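Local coordinates for protein amidohydrolase (Xanthomonas campestris pv. campestris, PDB 4DZH) that probably deaminates adenosine-type nucleosides such as 5'-methylthioadenosine, as a zinc-dependent hydrolase of the amidohydrolase superfamily built on a TIM barrel, at residues 211-214 with 215-219; 275-279 with 280-284; 243-247 with 248-252; 356-359 with 360-364; 102-105 with 106-110. All coordinates share one frame; numbering follows the deposited sequence.

Contact 1 (211-214 with 215-219)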
loop_
_atom_site.group_PDB
_atom_site.type_symbol
_atom_site.label_atom_id
_atom_site.label_comp_id
_atom_site.label_asym_id
_atom_site.label_seq_id
_atom_site.Cartn_x
_atom_site.Cartn_y
_atom_site.Cartn_z
ATOM N N PHE A 211 20.972 -26.428 -15.665
ATOM C CA PHE A 211 21.248 -25.024 -15.993
ATOM C C PHE A 211 21.931 -24.962 -17.353
ATOM O O PHE A 211 21.665 -24.074 -18.176
ATOM C CB PHE A 211 22.123 -24.342 -14.913
ATOM C CG PHE A 211 21.328 -23.579 -13.898
ATOM C CD1 PHE A 211 20.320 -22.679 -14.277
ATOM C CD2 PHE A 211 21.572 -23.769 -12.559
ATOM C CE1 PHE A 211 19.601 -21.987 -13.314
ATOM C CE2 PHE A 211 20.868 -23.090 -11.604
ATOM C CZ PHE A 211 19.875 -22.181 -11.982
ATOM N N GLU A 212 22.815 -25.923 -17.618
ATOM C CA GLU A 212 23.476 -25.963 -18.902
ATOM C C GLU A 212 22.450 -26.178 -20.021
ATOM O O GLU A 212 22.544 -25.580 -21.099
ATOM C CB GLU A 212 24.504 -27.093 -18.918
ATOM C CG GLU A 212 24.960 -27.530 -20.318
ATOM C CD GLU A 212 25.493 -26.385 -21.192
ATOM O OE1 GLU A 212 25.758 -25.273 -20.694
ATOM O OE2 GLU A 212 25.628 -26.609 -22.404
ATOM N N ARG A 213 21.461 -27.026 -19.755
ATOM C CA ARG A 213 20.467 -27.349 -20.760
ATOM C C ARG A 213 19.562 -26.131 -21.022
ATOM O O ARG A 213 19.162 -25.856 -22.171
ATOM C CB ARG A 213 19.664 -28.562 -20.304
ATOM C CG ARG A 213 18.804 -29.212 -21.374
ATOM C CD ARG A 213 18.392 -30.645 -20.960
ATOM N NE ARG A 213 17.458 -31.294 -21.895
ATOM C CZ ARG A 213 16.853 -32.456 -21.638
ATOM N NH1 ARG A 213 17.072 -33.093 -20.489
ATOM N NH2 ARG A 213 16.026 -32.988 -22.518
ATOM N N VAL A 214 19.248 -25.386 -19.967
ATOM C CA VAL A 214 18.490 -24.158 -20.143
ATOM C C VAL A 214 19.295 -23.150 -20.982
ATOM O O VAL A 214 18.748 -22.469 -21.852
ATOM C CB VAL A 214 18.174 -23.542 -18.778
ATOM C CG1 VAL A 214 17.771 -22.040 -18.897
ATOM C CG2 VAL A 214 17.093 -24.348 -18.094
ATOM N N ARG A 215 20.587 -23.017 -20.707
ATOM C CA ARG A 215 21.377 -22.051 -21.461
ATOM C C ARG A 215 21.351 -22.394 -22.969
ATOM O O ARG A 215 21.132 -21.516 -23.824
ATOM C CB ARG A 215 22.821 -22.034 -20.957
ATOM C CG ARG A 215 23.733 -21.140 -21.764
ATOM C CD ARG A 215 25.186 -21.584 -21.656
ATOM N NE ARG A 215 25.342 -22.913 -22.246
ATOM C CZ ARG A 215 25.357 -23.150 -23.553
ATOM N NH1 ARG A 215 25.238 -22.140 -24.405
ATOM N NH2 ARG A 215 25.479 -24.392 -24.006
ATOM N N MET A 216 21.565 -23.668 -23.283
ATOM C CA MET A 216 21.610 -24.101 -24.671
ATOM C C MET A 216 20.272 -23.925 -25.398
ATOM O O MET A 216 20.235 -23.398 -26.510
ATOM C CB MET A 216 22.087 -25.546 -24.762
ATOM C CG MET A 216 22.102 -26.068 -26.173
ATOM S SD MET A 216 20.622 -27.003 -26.539
ATOM C CE MET A 216 20.957 -28.488 -25.596
ATOM N N LEU A 217 19.181 -24.347 -24.758
ATOM C CA LEU A 217 17.853 -24.249 -25.346
ATOM C C LEU A 217 17.330 -22.819 -25.404
ATOM O O LEU A 217 16.639 -22.458 -26.351
ATOM C CB LEU A 217 16.849 -25.168 -24.627
ATOM C CG LEU A 217 17.147 -26.680 -24.727
ATOM C CD1 LEU A 217 16.191 -27.517 -23.903
ATOM C CD2 LEU A 217 17.086 -27.116 -26.187
ATOM N N ALA A 218 17.673 -21.995 -24.419
ATOM C CA ALA A 218 17.239 -20.595 -24.470
ATOM C C ALA A 218 17.878 -19.852 -25.665
ATOM O O ALA A 218 17.231 -19.027 -26.301
ATOM C CB ALA A 218 17.547 -19.894 -23.186
ATOM N N ASP A 219 19.147 -20.135 -25.968
ATOM C CA ASP A 219 19.769 -19.591 -27.178
ATOM C C ASP A 219 19.163 -20.213 -28.441
ATOM O O ASP A 219 18.754 -19.494 -29.348
ATOM C CB ASP A 219 21.289 -19.799 -27.149
ATOM C CG ASP A 219 21.962 -19.499 -28.497
ATOM O OD1 ASP A 219 22.053 -18.303 -28.869
ATOM O OD2 ASP A 219 22.408 -20.460 -29.176
#
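Glu-212 OE2 takes a hydrogen bond of 2.7 Å from Arg-215 NH2, one half of a salt bridge between residues three apart on one helix. The other half joins Arg-215 NE to Glu-212 OE1 at 2.9 Å and is almost straight, 171° at the hydrogen. The arginine thus grips the carboxylate side-on with two nitrogens, one to each oxygen, and both oxygens are met on their syn side. They lie close to the guanidinium plane, but the carboxylate is turned 26° against it. The two side chains lie side by side, pointing the same way: CG of Glu-212 stands anti to its N (chi1 162°) and the chain bends at chi2, while Arg-215 bends at chi3, which brings NE back beside OE1. One residue along, Arg-213 runs extended next to Leu-217, with Arg-213 CG 4.0 Å from Leu-217 CD1. Its guanidinium forms a salt bridge with Asp-175. The helix itself is held by regular i to i+4 bonds, among them Ala-218 N to Val-214 O at 2.8 Å. Val-214, Leu-217 and Ala-218 lay this helix, 208-221, on Phe-198 of strand 194-200; Phe-178 of helix 174-188 also packs against Val-214 and Leu-217, and Phe-211 reaches helix 247-254.

Contact 2 (275-279 with 280-284)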
loop_
_atom_site.group_PDB
_atom_site.type_symbol
_atom_site.label_atom_id
_atom_site.label_comp_id
_atom_site.label_asym_id
_atom_site.label_seq_id
_atom_site.Cartn_x
_atom_site.Cartn_y
_atom_site.Cartn_z
ATOM N N HIS A 275 27.167 -3.750 -11.673
ATOM C CA HIS A 275 27.831 -3.479 -12.947
ATOM C C HIS A 275 27.910 -4.714 -13.841
ATOM O O HIS A 275 27.782 -4.600 -15.080
ATOM C CB HIS A 275 29.174 -2.749 -12.725
ATOM C CG HIS A 275 28.985 -1.422 -12.067
ATOM N ND1 HIS A 275 28.739 -0.269 -12.781
ATOM C CD2 HIS A 275 28.890 -1.080 -10.756
ATOM C CE1 HIS A 275 28.552 0.736 -11.943
ATOM N NE2 HIS A 275 28.646 0.273 -10.709
ATOM N N LEU A 276 28.024 -5.893 -13.225
ATOM C CA LEU A 276 27.883 -7.134 -13.983
ATOM C C LEU A 276 26.567 -7.163 -14.751
ATOM O O LEU A 276 26.543 -7.449 -15.986
ATOM C CB LEU A 276 28.021 -8.372 -13.087
ATOM C CG LEU A 276 28.053 -9.704 -13.866
ATOM C CD1 LEU A 276 29.152 -9.717 -14.959
ATOM C CD2 LEU A 276 28.187 -10.924 -12.949
ATOM N N CYS A 277 25.476 -6.851 -14.039
ATOM C CA CYS A 277 24.137 -6.883 -14.618
ATOM C C CYS A 277 24.036 -5.833 -15.710
ATOM O O CYS A 277 23.579 -6.136 -16.834
ATOM C CB CYS A 277 23.061 -6.695 -13.536
ATOM S SG CYS A 277 22.988 -8.067 -12.305
ATOM N N ALA A 278 24.504 -4.624 -15.413
ATOM C CA ALA A 278 24.537 -3.550 -16.406
ATOM C C ALA A 278 25.298 -3.937 -17.698
ATOM O O ALA A 278 24.762 -3.795 -18.813
ATOM C CB ALA A 278 25.104 -2.280 -15.787
ATOM N N GLU A 279 26.512 -4.461 -17.556
ATOM C CA GLU A 279 27.330 -4.828 -18.725
ATOM C C GLU A 279 26.725 -5.926 -19.607
ATOM O O GLU A 279 26.890 -5.911 -20.840
ATOM C CB GLU A 279 28.738 -5.244 -18.306
ATOM C CG GLU A 279 29.511 -4.194 -17.479
ATOM C CD GLU A 279 29.767 -2.861 -18.211
ATOM O OE1 GLU A 279 30.507 -2.861 -19.233
ATOM O OE2 GLU A 279 29.246 -1.813 -17.737
ATOM N N ARG A 280 26.015 -6.865 -18.984
ATOM C CA ARG A 280 25.511 -8.046 -19.678
ATOM C C ARG A 280 24.064 -7.954 -20.123
ATOM O O ARG A 280 23.576 -8.869 -20.801
ATOM C CB ARG A 280 25.638 -9.257 -18.782
ATOM C CG ARG A 280 27.063 -9.516 -18.406
ATOM C CD ARG A 280 27.774 -10.197 -19.543
ATOM N NE ARG A 280 29.068 -10.646 -19.049
ATOM C CZ ARG A 280 29.272 -11.829 -18.487
ATOM N NH1 ARG A 280 28.275 -12.712 -18.396
ATOM N NH2 ARG A 280 30.489 -12.142 -18.046
ATOM N N GLY A 281 23.383 -6.875 -19.741
ATOM C CA GLY A 281 22.008 -6.666 -20.157
ATOM C C GLY A 281 20.989 -7.427 -19.319
ATOM O O GLY A 281 19.935 -7.833 -19.830
ATOM N N VAL A 282 21.323 -7.663 -18.057
ATOM C CA VAL A 282 20.430 -8.424 -17.194
ATOM C C VAL A 282 19.323 -7.508 -16.704
ATOM O O VAL A 282 19.584 -6.322 -16.397
ATOM C CB VAL A 282 21.164 -8.932 -15.968
ATOM C CG1 VAL A 282 20.226 -9.724 -15.053
ATOM C CG2 VAL A 282 22.323 -9.856 -16.410
ATOM N N SER A 283 18.088 -8.035 -16.637
ATOM C CA SER A 283 17.015 -7.293 -15.945
ATOM C C SER A 283 16.818 -7.802 -14.521
ATOM O O SER A 283 16.909 -8.998 -14.251
ATOM C CB SER A 283 15.699 -7.374 -16.705
ATOM O OG SER A 283 15.779 -6.752 -17.977
ATOM N N VAL A 284 16.544 -6.887 -13.600
ATOM C CA VAL A 284 16.216 -7.255 -12.223
ATOM C C VAL A 284 14.726 -6.958 -12.011
ATOM O O VAL A 284 14.256 -5.845 -12.316
ATOM C CB VAL A 284 17.084 -6.498 -11.195
ATOM C CG1 VAL A 284 16.616 -6.751 -9.807
ATOM C CG2 VAL A 284 18.536 -7.023 -11.294
#
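Cys-277 and Val-282 meet across a Schellman motif that ends helix 271-280 and turns the chain into strand 283-286, the second strand of a beta-alpha-beta unit. On the packed side the two CB atoms, Cys-277 and Val-282, stand 3.8 Å apart. Val-282 CG2 also rests against Cys-277 CA, so the first residues beyond the helix fold back over its last turn. Cys-277 O collects the turn: Val-282 N gives it a good bond of 3.0 Å, 162° at the hydrogen, while the N-H groups of Gly-281 and Arg-280 add weak ones. Gly-281, with positive phi (82°), is the residue at which the chain leaves the helix. Met-266 and Val-309 continue the packing around Cys-277, and Val-257 lies on Val-282.

The other side is looser and nearer solvent, with Glu-279 exposed. There Leu-276 and Arg-280, four residues apart, cross at a slant. The arginine chain, bent at chi2 (-79°), brings one guanidinium face against the leucine methyl, and its NH1 is hydrogen-bonded to Val-257 O. Arg-280 CG lies 3.2 Å from Leu-276 O, the carbonyl that also accepts Arg-280 N at 3.1 Å. Leu-276 CD1 sits over that face, displaced toward the rim, and is 4.1 Å from Arg-280 CZ.

Contact 3 (243-247 with 248-252)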
loop_
_atom_site.group_PDB
_atom_site.type_symbol
_atom_site.label_atom_id
_atom_site.label_comp_id
_atom_site.label_asym_id
_atom_site.label_seq_id
_atom_site.Cartn_x
_atom_site.Cartn_y
_atom_site.Cartn_z
ATOM N N TYR A 243 29.135 -24.949 -3.425
ATOM C CA TYR A 243 29.778 -24.676 -4.706
ATOM C C TYR A 243 31.029 -23.830 -4.552
ATOM O O TYR A 243 31.773 -23.644 -5.516
ATOM C CB TYR A 243 28.807 -23.960 -5.658
ATOM C CG TYR A 243 27.631 -24.808 -6.100
ATOM C CD1 TYR A 243 27.826 -25.897 -6.944
ATOM C CD2 TYR A 243 26.324 -24.528 -5.682
ATOM C CE1 TYR A 243 26.748 -26.694 -7.384
ATOM C CE2 TYR A 243 25.245 -25.327 -6.092
ATOM C CZ TYR A 243 25.460 -26.408 -6.950
ATOM O OH TYR A 243 24.414 -27.212 -7.381
ATOM N N GLY A 244 31.264 -23.318 -3.346
ATOM C CA GLY A 244 32.425 -22.492 -3.072
ATOM C C GLY A 244 32.332 -21.076 -3.592
ATOM O O GLY A 244 33.296 -20.328 -3.523
ATOM N N GLN A 245 31.126 -20.685 -4.030
ATOM C CA GLN A 245 30.893 -19.494 -4.849
ATOM C C GLN A 245 29.511 -18.888 -4.511
ATOM O O GLN A 245 28.584 -19.643 -4.245
ATOM C CB GLN A 245 30.732 -19.969 -6.295
ATOM C CG GLN A 245 31.860 -19.622 -7.203
ATOM C CD GLN A 245 31.651 -20.121 -8.608
ATOM O OE1 GLN A 245 30.935 -21.111 -8.863
ATOM N NE2 GLN A 245 32.276 -19.432 -9.550
ATOM N N ARG A 246 29.364 -17.567 -4.565
ATOM C CA ARG A 246 28.033 -16.939 -4.509
ATOM C C ARG A 246 27.224 -17.429 -5.717
ATOM O O ARG A 246 27.797 -17.789 -6.746
ATOM C CB ARG A 246 28.118 -15.406 -4.570
ATOM C CG ARG A 246 28.744 -14.694 -3.378
ATOM C CD ARG A 246 29.109 -13.244 -3.749
ATOM N NE ARG A 246 27.952 -12.358 -4.012
ATOM C CZ ARG A 246 27.247 -11.767 -3.059
ATOM N NH1 ARG A 246 27.565 -12.019 -1.787
ATOM N NH2 ARG A 246 26.221 -10.934 -3.365
ATOM N N PRO A 247 25.870 -17.408 -5.630
ATOM C CA PRO A 247 25.113 -17.951 -6.767
ATOM C C PRO A 247 25.355 -17.182 -8.073
ATOM O O PRO A 247 25.453 -17.821 -9.111
ATOM C CB PRO A 247 23.638 -17.821 -6.317
ATOM C CG PRO A 247 23.700 -17.892 -4.846
ATOM C CD PRO A 247 25.025 -17.221 -4.438
ATOM N N LEU A 248 25.454 -15.855 -8.031
ATOM C CA LEU A 248 25.685 -15.124 -9.276
ATOM C C LEU A 248 27.020 -15.538 -9.924
ATOM O O LEU A 248 27.119 -15.623 -11.149
ATOM C CB LEU A 248 25.567 -13.610 -9.060
ATOM C CG LEU A 248 24.152 -13.049 -9.274
ATOM C CD1 LEU A 248 24.094 -11.638 -8.717
ATOM C CD2 LEU A 248 23.805 -13.149 -10.783
ATOM N N ALA A 249 28.033 -15.815 -9.104
ATOM C CA ALA A 249 29.319 -16.300 -9.621
ATOM C C ALA A 249 29.179 -17.656 -10.321
ATOM O O ALA A 249 29.727 -17.876 -11.417
ATOM C CB ALA A 249 30.347 -16.374 -8.488
ATOM N N ARG A 250 28.454 -18.576 -9.685
ATOM C CA ARG A 250 28.150 -19.867 -10.305
ATOM C C ARG A 250 27.325 -19.751 -11.593
ATOM O O ARG A 250 27.619 -20.409 -12.585
ATOM C CB ARG A 250 27.455 -20.802 -9.322
ATOM C CG ARG A 250 26.768 -22.003 -9.967
ATOM C CD ARG A 250 26.121 -22.904 -8.904
ATOM N NE ARG A 250 25.444 -24.029 -9.523
ATOM C CZ ARG A 250 24.148 -24.275 -9.393
ATOM N NH1 ARG A 250 23.416 -23.468 -8.639
ATOM N NH2 ARG A 250 23.582 -25.319 -10.024
ATOM N N LEU A 251 26.274 -18.932 -11.587
ATOM C CA LEU A 251 25.486 -18.736 -12.798
ATOM C C LEU A 251 26.316 -18.095 -13.908
ATOM O O LEU A 251 26.132 -18.402 -15.086
ATOM C CB LEU A 251 24.288 -17.839 -12.498
ATOM C CG LEU A 251 23.205 -18.385 -11.541
ATOM C CD1 LEU A 251 22.279 -17.280 -11.070
ATOM C CD2 LEU A 251 22.388 -19.499 -12.175
ATOM N N ASP A 252 27.238 -17.215 -13.521
ATOM C CA ASP A 252 28.145 -16.575 -14.478
ATOM C C ASP A 252 29.031 -17.635 -15.158
ATOM O O ASP A 252 29.170 -17.645 -16.373
ATOM C CB ASP A 252 28.984 -15.496 -13.781
ATOM C CG ASP A 252 29.898 -14.730 -14.747
ATOM O OD1 ASP A 252 29.749 -14.916 -15.966
ATOM O OD2 ASP A 252 30.746 -13.923 -14.288
#
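Arg-250 N bonds Arg-246 O at 3.1 Å and Leu-251 N bonds Pro-247 O at 2.8 Å in the first turn of helix 247-254, where Arg-246 is at the N-cap position; two residues before it Gly-244, with positive phi (76°), leaves helix 233-243. Across this connection Tyr-243 and Arg-250 stack. The guanidinium lies flat on one ring face, planes 3° apart and centres 4.0 Å apart. It is shifted toward the hydroxyl end, an off-centre cation-pi contact in which Arg-250 CZ is 3.5 Å from Tyr-243 CZ. Arg-250 CD makes a CH-pi contact over the middle of the ring, 3.6 Å from the centroid of Tyr-243. The extended chain, CG anti to the backbone N (chi1 164°), carries CD and guanidinium across the ring in turn. Asp-208 forms a salt bridge with NH2, and the carbonyls of Pro-203 and Val-206 bind NH1 and NH2, which together fix the flat group in its plane. Gln-245 crosses the arginine near a right angle; its OE1 touches Arg-250 CB at 3.5 Å and takes a hydrogen bond from Arg-253 NE. Proline as the first helical residue after the N-cap, a common place for it, and a parallel arginine-tyrosine stack mark this short link between two helices.

Contact 4 (356-359 with 360-364)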
loop_
_atom_site.group_PDB
_atom_site.type_symbol
_atom_site.label_atom_id
_atom_site.label_comp_id
_atom_site.label_asym_id
_atom_site.label_seq_id
_atom_site.Cartn_x
_atom_site.Cartn_y
_atom_site.Cartn_z
ATOM N N ALA A 356 7.532 0.215 -13.700
ATOM C CA ALA A 356 6.266 -0.508 -13.725
ATOM C C ALA A 356 5.674 -0.751 -15.117
ATOM O O ALA A 356 4.742 -1.573 -15.276
ATOM C CB ALA A 356 5.233 0.246 -12.869
ATOM N N THR A 357 6.191 -0.053 -16.146
ATOM C CA THR A 357 5.612 -0.175 -17.477
ATOM C C THR A 357 6.708 -0.596 -18.444
ATOM O O THR A 357 6.862 -1.784 -18.707
ATOM C CB THR A 357 4.960 1.151 -17.943
ATOM O OG1 THR A 357 5.881 2.251 -17.735
ATOM C CG2 THR A 357 3.650 1.366 -17.141
ATOM N N LEU A 358 7.473 0.384 -18.918
ATOM C CA LEU A 358 8.544 0.146 -19.888
ATOM C C LEU A 358 9.649 -0.748 -19.320
ATOM O O LEU A 358 10.193 -1.587 -20.068
ATOM C CB LEU A 358 9.140 1.472 -20.346
ATOM C CG LEU A 358 10.113 1.327 -21.529
ATOM C CD1 LEU A 358 9.423 0.716 -22.746
ATOM C CD2 LEU A 358 10.699 2.686 -21.793
ATOM N N GLY A 359 10.007 -0.615 -18.029
ATOM C CA GLY A 359 11.017 -1.502 -17.442
ATOM C C GLY A 359 10.566 -2.968 -17.479
ATOM O O GLY A 359 11.303 -3.900 -17.852
ATOM N N GLY A 360 9.323 -3.201 -17.098
ATOM C CA GLY A 360 8.770 -4.536 -17.206
ATOM C C GLY A 360 8.677 -5.012 -18.646
ATOM O O GLY A 360 9.002 -6.152 -18.920
ATOM N N ALA A 361 8.240 -4.143 -19.549
ATOM C CA ALA A 361 8.141 -4.468 -20.974
ATOM C C ALA A 361 9.485 -4.992 -21.462
ATOM O O ALA A 361 9.564 -6.072 -22.056
ATOM C CB ALA A 361 7.744 -3.261 -21.773
ATOM N N ARG A 362 10.541 -4.236 -21.156
ATOM C CA ARG A 362 11.900 -4.601 -21.570
ATOM C C ARG A 362 12.406 -5.884 -20.917
ATOM O O ARG A 362 13.122 -6.681 -21.561
ATOM C CB ARG A 362 12.859 -3.465 -21.267
ATOM C CG ARG A 362 12.667 -2.289 -22.205
ATOM C CD ARG A 362 13.530 -1.106 -21.798
ATOM N NE ARG A 362 13.377 -0.002 -22.747
ATOM C CZ ARG A 362 13.995 1.174 -22.630
ATOM N NH1 ARG A 362 14.826 1.398 -21.617
ATOM N NH2 ARG A 362 13.820 2.119 -23.544
ATOM N N ALA A 363 12.051 -6.092 -19.645
ATOM C CA ALA A 363 12.481 -7.313 -18.945
ATOM C C ALA A 363 11.893 -8.562 -19.593
ATOM O O ALA A 363 12.506 -9.632 -19.579
ATOM C CB ALA A 363 12.063 -7.237 -17.470
ATOM N N LEU A 364 10.700 -8.450 -20.164
ATOM C CA LEU A 364 10.008 -9.613 -20.708
ATOM C C LEU A 364 10.278 -9.759 -22.201
ATOM O O LEU A 364 9.819 -10.708 -22.821
ATOM C CB LEU A 364 8.487 -9.512 -20.471
ATOM C CG LEU A 364 7.938 -9.926 -19.093
ATOM C CD1 LEU A 364 8.679 -9.240 -17.947
ATOM C CD2 LEU A 364 6.445 -9.585 -19.019
#
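Arg-362 and Leu-358, one helical turn apart, carry the side-chain part of this contact. Arg-362 CB starts beside the backbone, 3.5 Å from Leu-358 O, and CG comes closer to the same oxygen, 3.3 Å. CD is still near that carbonyl, which itself accepts the hydrogen bond from Arg-362 N at 2.9 Å. From CG to NE the chain is extended and moves onto the leucine: NE lies 3.7 Å from Leu-358 CG. CZ then meets Leu-358 CD2 at the same separation, and NH2, the tip atom on that side, is 3.6 Å from CD2. Leu-358 CD2 thus lies over one face of the Arg-362 guanidinium, 3.5 Å above its plane and offset toward the rim. CG of the leucine is anti to its N (chi1 -171°), a setting that leans the branch along the helix toward the arginine. Its other methyl, CD1, approaches Ala-361 CB more distantly, within an apolar contact. The exposed arginine lies across the buried leucine, whose other neighbours include Glu-27 and Lys-377.

Small residues line the rest: Gly-359, Gly-360, Ala-361 and Ala-363, where Ala-363 N bonds Gly-359 O at 2.9 Å. A wider pi-type turn at 356-359 runs into them. With so little side chain here, helix 349-363 probably can lie close to the barrel: Gly-359 O accepts Asn-310 ND2, Ala-363 packs on strand 310-313, Thr-357 faces Pro-73 and Leu-75 of strand 69-80, and Leu-364 reaches strand 133-139.

Contact 5 (102-105 with 106-110)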
loop_
_atom_site.group_PDB
_atom_site.type_symbol
_atom_site.label_atom_id
_atom_site.label_comp_id
_atom_site.label_asym_id
_atom_site.label_seq_id
_atom_site.Cartn_x
_atom_site.Cartn_y
_atom_site.Cartn_z
ATOM N N GLN A 102 5.716 -26.576 5.721
ATOM C CA GLN A 102 4.606 -27.060 6.519
ATOM C C GLN A 102 3.275 -26.535 6.016
ATOM O O GLN A 102 2.205 -26.983 6.453
ATOM C CB GLN A 102 4.822 -26.741 8.006
ATOM C CG GLN A 102 5.487 -27.899 8.793
ATOM C CD GLN A 102 6.928 -27.612 9.212
ATOM O OE1 GLN A 102 7.192 -26.709 10.019
ATOM N NE2 GLN A 102 7.866 -28.405 8.688
ATOM N N HIS A 103 3.330 -25.619 5.051
ATOM C CA HIS A 103 2.105 -25.038 4.538
ATOM C C HIS A 103 2.047 -24.982 3.007
ATOM O O HIS A 103 1.182 -25.632 2.400
ATOM C CB HIS A 103 1.848 -23.646 5.163
ATOM C CG HIS A 103 1.629 -23.683 6.648
ATOM N ND1 HIS A 103 2.670 -23.735 7.554
ATOM C CD2 HIS A 103 0.490 -23.694 7.385
ATOM C CE1 HIS A 103 2.185 -23.763 8.784
ATOM N NE2 HIS A 103 0.863 -23.735 8.710
ATOM N N ILE A 104 2.951 -24.222 2.380
ATOM C CA ILE A 104 2.852 -24.005 0.929
ATOM C C ILE A 104 3.072 -25.286 0.101
ATOM O O ILE A 104 2.197 -25.679 -0.684
ATOM C CB ILE A 104 3.800 -22.884 0.423
ATOM C CG1 ILE A 104 3.455 -21.533 1.064
ATOM C CG2 ILE A 104 3.716 -22.764 -1.109
ATOM C CD1 ILE A 104 2.040 -21.116 0.841
ATOM N N TRP A 105 4.223 -25.935 0.269
ATOM C CA TRP A 105 4.487 -27.177 -0.485
ATOM C C TRP A 105 3.437 -28.276 -0.254
ATOM O O TRP A 105 2.933 -28.842 -1.217
ATOM C CB TRP A 105 5.891 -27.722 -0.237
ATOM C CG TRP A 105 6.996 -26.791 -0.640
ATOM C CD1 TRP A 105 6.931 -25.771 -1.561
ATOM C CD2 TRP A 105 8.331 -26.771 -0.115
ATOM N NE1 TRP A 105 8.152 -25.128 -1.641
ATOM C CE2 TRP A 105 9.026 -25.725 -0.768
ATOM C CE3 TRP A 105 9.011 -27.544 0.835
ATOM C CZ2 TRP A 105 10.367 -25.433 -0.496
ATOM C CZ3 TRP A 105 10.343 -27.250 1.103
ATOM C CH2 TRP A 105 11.003 -26.200 0.438
ATOM N N PRO A 106 3.083 -28.571 1.013
ATOM C CA PRO A 106 2.065 -29.622 1.179
ATOM C C PRO A 106 0.689 -29.266 0.599
ATOM O O PRO A 106 -0.009 -30.152 0.096
ATOM C CB PRO A 106 1.957 -29.783 2.702
ATOM C CG PRO A 106 3.229 -29.195 3.240
ATOM C CD PRO A 106 3.613 -28.102 2.309
ATOM N N VAL A 107 0.287 -28.000 0.662
ATOM C CA VAL A 107 -0.967 -27.637 0.024
ATOM C C VAL A 107 -0.857 -27.748 -1.493
ATOM O O VAL A 107 -1.734 -28.328 -2.137
ATOM C CB VAL A 107 -1.462 -26.242 0.443
ATOM C CG1 VAL A 107 -2.641 -25.836 -0.405
ATOM C CG2 VAL A 107 -1.873 -26.282 1.874
ATOM N N GLU A 108 0.218 -27.212 -2.063
ATOM C CA GLU A 108 0.436 -27.300 -3.514
ATOM C C GLU A 108 0.459 -28.755 -3.981
ATOM O O GLU A 108 -0.111 -29.091 -5.026
ATOM C CB GLU A 108 1.748 -26.629 -3.929
ATOM C CG GLU A 108 1.677 -25.116 -4.006
ATOM C CD GLU A 108 2.941 -24.502 -4.597
ATOM O OE1 GLU A 108 4.038 -25.072 -4.401
ATOM O OE2 GLU A 108 2.836 -23.451 -5.271
ATOM N N ALA A 109 1.133 -29.605 -3.211
ATOM C CA ALA A 109 1.231 -31.024 -3.539
ATOM C C ALA A 109 -0.168 -31.630 -3.619
ATOM O O ALA A 109 -0.449 -32.490 -4.467
ATOM C CB ALA A 109 2.057 -31.743 -2.491
ATOM N N ALA A 110 -1.050 -31.156 -2.752
ATOM C CA ALA A 110 -2.378 -31.723 -2.654
ATOM C C ALA A 110 -3.307 -31.206 -3.741
ATOM O O ALA A 110 -4.225 -31.900 -4.145
ATOM C CB ALA A 110 -2.963 -31.451 -1.275
#
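This is a proline-kinked contact within helix 96-111, where Pro-106 packs back on Trp-105 and His-103. Pro-106 has no N-H to give to the turn before, and its ring settles as a knob among Gln-102, His-103, Ile-104 and Trp-105. Its CD lies 3.4 Å from Trp-105 CB and 3.5 Å from His-103 O. Pro-106 CG reaches Gln-102 C at 3.8 Å. A wider pi-type turn at 102-104 accompanies the missing bond. Regular bonding resumes at once: Val-107 N to His-103 O at 3.1 Å, Glu-108 N to Ile-104 O at 2.9 Å, nearly straight at 170°, and Ala-109 N to Trp-105 O. Glu-108 comes back over this turn, its chain extended beyond CG. Its carboxylate carbon CD is 4.0 Å from Ile-104 CG2, and OE1 lies at the edge of the Trp-105 ring, 4.1 Å from CD1, the two planes 25° apart. The helix follows strand 69-80, which carries the zinc ligand His-79 and ends just before the ligand His-81, whose side chain is about 6 Å from that of Glu-108. The carboxylate is thus divided: CD and OE1 merely rest beside the isoleucine methyl and the indole edge, while a hydrogen bond between OE2 and Tyr-140 OH anchors the group.

Overall arrangement
Along the chain the order is contact 5, contact 1, contact 3, contact 2, contact 4. Contacts 1 and 3 touch, their centres about 17 Å apart, where Phe-211 of helix 208-221 meets Arg-250 and Leu-251 of helix 247-254. Contact 3 touches contact 2 through a long, weak ion pair between Asp-252 and Arg-280, and contact 2 meets contact 4 where Ser-283 lies against Ala-363. These four contacts thus join helices on the outside of the barrel to one another and to strand 283-286. Contact 5 stands apart, its centre about 29 Å from those of contacts 1 and 3, near the zinc site: the side chain of Ile-104 is about 9 Å from a bound zinc ion.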